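Local coordinates for protein predicted acetamidase/formamidase (Thermoanaerobacter tengcongensis, PDB 3TKK) that probably hydrolyses carbon-nitrogen bonds in linear amides, as its acetamidase/formamidase relatives do, and binds zinc and calcium ions, at residues A240-I243 and A244-M248. Numbering follows the deposited sequence.
Sequences AVEI and AVHDM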
ATOM      1  N   ALA A 240      -6.510   6.506  -8.713  1.00 19.78           N
ATOM      2  CA  ALA A 240      -5.125   6.542  -8.992  1.00 19.81           C
ATOM      3  C   ALA A 240      -4.695   5.098  -9.142  1.00 19.16           C
ATOM      4  O   ALA A 240      -3.818   4.781  -9.955  1.00 20.82           O
ATOM      5  CB  ALA A 240      -4.231   7.358  -7.913  1.00 18.23           C
ATOM      6  N   VAL A 241      -5.217   4.224  -8.314  1.00 19.14           N
ATOM      7  CA  VAL A 241      -4.734   2.821  -8.371  1.00 19.24           C
ATOM      8  C   VAL A 241      -5.101   2.201  -9.744  1.00 20.94           C
ATOM      9  O   VAL A 241      -4.288   1.504 -10.429  1.00 20.47           O
ATOM     10  CB  VAL A 241      -5.445   1.982  -7.269  1.00 19.26           C
ATOM     11  CG1 VAL A 241      -5.430   0.464  -7.650  1.00 19.88           C
ATOM     12  CG2 VAL A 241      -4.824   2.208  -5.866  1.00 18.40           C
ATOM     13  N   GLU A 242      -6.323   2.525 -10.191  1.00 20.99           N
ATOM     14  CA  GLU A 242      -6.763   2.022 -11.473  1.00 24.01           C
ATOM     15  C   GLU A 242      -5.828   2.485 -12.640  1.00 25.72           C
ATOM     16  O   GLU A 242      -5.523   1.705 -13.548  1.00 26.77           O
ATOM     17  CB  GLU A 242      -8.230   2.487 -11.789  1.00 28.92           C
ATOM     18  CG  GLU A 242      -8.432   2.539 -13.258  1.00 39.36           C
ATOM     19  CD  GLU A 242      -9.584   3.485 -13.820  1.00 46.70           C
ATOM     20  OE1 GLU A 242     -10.752   3.179 -13.518  1.00 45.64           O
ATOM     21  OE2 GLU A 242      -9.251   4.492 -14.589  1.00 50.65           O
ATOM     22  N   ILE A 243      -5.383   3.752 -12.613  1.00 21.96           N
ATOM     23  CA  ILE A 243      -4.524   4.231 -13.646  1.00 21.84           C
ATOM     24  C   ILE A 243      -3.198   3.469 -13.528  1.00 21.34           C
ATOM     25  O   ILE A 243      -2.691   2.961 -14.557  1.00 24.74           O
ATOM     26  CB  ILE A 243      -4.236   5.758 -13.498  1.00 21.32           C
ATOM     27  CG1 ILE A 243      -5.580   6.554 -13.888  1.00 22.23           C
ATOM     28  CG2 ILE A 243      -3.037   6.149 -14.459  1.00 21.34           C
ATOM     29  CD1 ILE A 243      -5.611   8.013 -13.174  1.00 21.71           C
ATOM     30  N   ALA A 244      -2.613   3.447 -12.360  1.00 20.37           N
ATOM     31  CA  ALA A 244      -1.337   2.698 -12.175  1.00 21.05           C
ATOM     32  C   ALA A 244      -1.373   1.286 -12.725  1.00 20.92           C
ATOM     33  O   ALA A 244      -0.431   0.902 -13.392  1.00 23.39           O
ATOM     34  CB  ALA A 244      -0.789   2.694 -10.734  1.00 19.11           C
ATOM     35  N   VAL A 245      -2.404   0.537 -12.410  1.00 21.33           N
ATOM     36  CA  VAL A 245      -2.541  -0.835 -12.906  1.00 22.32           C
ATOM     37  C   VAL A 245      -2.653  -0.892 -14.399  1.00 23.60           C
ATOM     38  O   VAL A 245      -1.984  -1.691 -15.026  1.00 24.12           O
ATOM     39  CB  VAL A 245      -3.798  -1.507 -12.220  1.00 23.31           C
ATOM     40  CG1 VAL A 245      -4.125  -2.948 -12.684  1.00 23.81           C
ATOM     41  CG2 VAL A 245      -3.530  -1.554 -10.779  1.00 21.65           C
ATOM     42  N   HIS A 246      -3.521  -0.046 -14.993  1.00 23.79           N
ATOM     43  CA  HIS A 246      -3.624  -0.021 -16.425  1.00 26.09           C
ATOM     44  C   HIS A 246      -2.319   0.309 -17.126  1.00 24.90           C
ATOM     45  O   HIS A 246      -2.074  -0.252 -18.214  1.00 26.03           O
ATOM     46  CB  HIS A 246      -4.767   0.949 -16.932  1.00 27.05           C
ATOM     47  CG  HIS A 246      -6.146   0.425 -16.661  1.00 28.36           C
ATOM     48  ND1 HIS A 246      -6.887  -0.241 -17.611  1.00 31.82           N
ATOM     49  CD2 HIS A 246      -6.955   0.562 -15.586  1.00 26.06           C
ATOM     50  CE1 HIS A 246      -8.040  -0.612 -17.093  1.00 28.16           C
ATOM     51  NE2 HIS A 246      -8.124  -0.078 -15.894  1.00 31.33           N
ATOM     52  N   ASP A 247      -1.479   1.198 -16.543  1.00 23.72           N
ATOM     53  CA  ASP A 247      -0.294   1.649 -17.221  1.00 23.72           C
ATOM     54  C   ASP A 247       0.663   0.442 -17.171  1.00 24.12           C
ATOM     55  O   ASP A 247       1.337   0.205 -18.161  1.00 24.82           O
ATOM     56  CB  ASP A 247       0.396   2.912 -16.579  1.00 22.51           C
ATOM     57  CG  ASP A 247      -0.406   4.225 -16.804  1.00 25.70           C
ATOM     58  OD1 ASP A 247      -1.221   4.379 -17.785  1.00 23.50           O
ATOM     59  OD2 ASP A 247      -0.212   5.108 -15.967  1.00 21.71           O
ATOM     60  N   MET A 248       0.765  -0.263 -16.030  1.00 23.46           N
ATOM     61  CA  MET A 248       1.506  -1.486 -15.988  1.00 24.01           C
ATOM     62  C   MET A 248       0.983  -2.578 -16.936  1.00 25.78           C
ATOM     63  O   MET A 248       1.834  -3.356 -17.480  1.00 26.41           O
ATOM     64  CB  MET A 248       1.660  -2.085 -14.579  1.00 24.19           C
ATOM     65  CG  MET A 248       2.738  -3.164 -14.535  1.00 23.95           C
ATOM     66  SD  MET A 248       4.437  -2.615 -14.474  1.00 24.38           S
ATOM     67  CE  MET A 248       4.679  -2.353 -12.665  1.00 22.27           C
TER
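With chi1 of 153°, Glu-242 swings CG away from its own backbone N to where it meets the ring of His-246, whose CG stands beside the backbone N. The two meet one turn apart on the α-helix 237-255, which packs its Ala and Val side against the large mixed β-sheet. In the model the methylene CG of Glu-242 touches ring carbon CD2 of His-246 at 3.4 Å, but the ring sits too close to the carbonyl oxygen of Glu-242, so its exact place is doubtful; the carboxylate and ring planes stand 80° apart. No salt bridge forms, since Glu-242 OE1 stays 4.8 Å from His-246 NE2. The backbone i to i+4 bonds of the helix continue through the segment: Ala-244 N gives a nearly straight bond to Ala-240 O (3.0 Å), and Val-245 N one to Val-241 O (2.9 Å). Asp-247 N reaches Ile-243 O in a more bent bond, with an N-H...O angle of 145°. The buried valines lie alongside each other, Val-241 CG1 facing Val-245 CG2 at 4.2 Å. Val-241 also packs on Ala-285 and Val-245 on Phe-287, both of strand 283-290, while Ile-275 and Val-100 of the second subunit touch Val-241 and Val-245 respectively. Ile-243 rests on Ala-232 and Ala-234 of strand 227-234 and runs beside Asp-247. Asn-219 ND2 hydrogen-bonds to Asp-247 OD2, the same oxygen that the methyl CG2 of Ile-243 approaches to 3.4 Å.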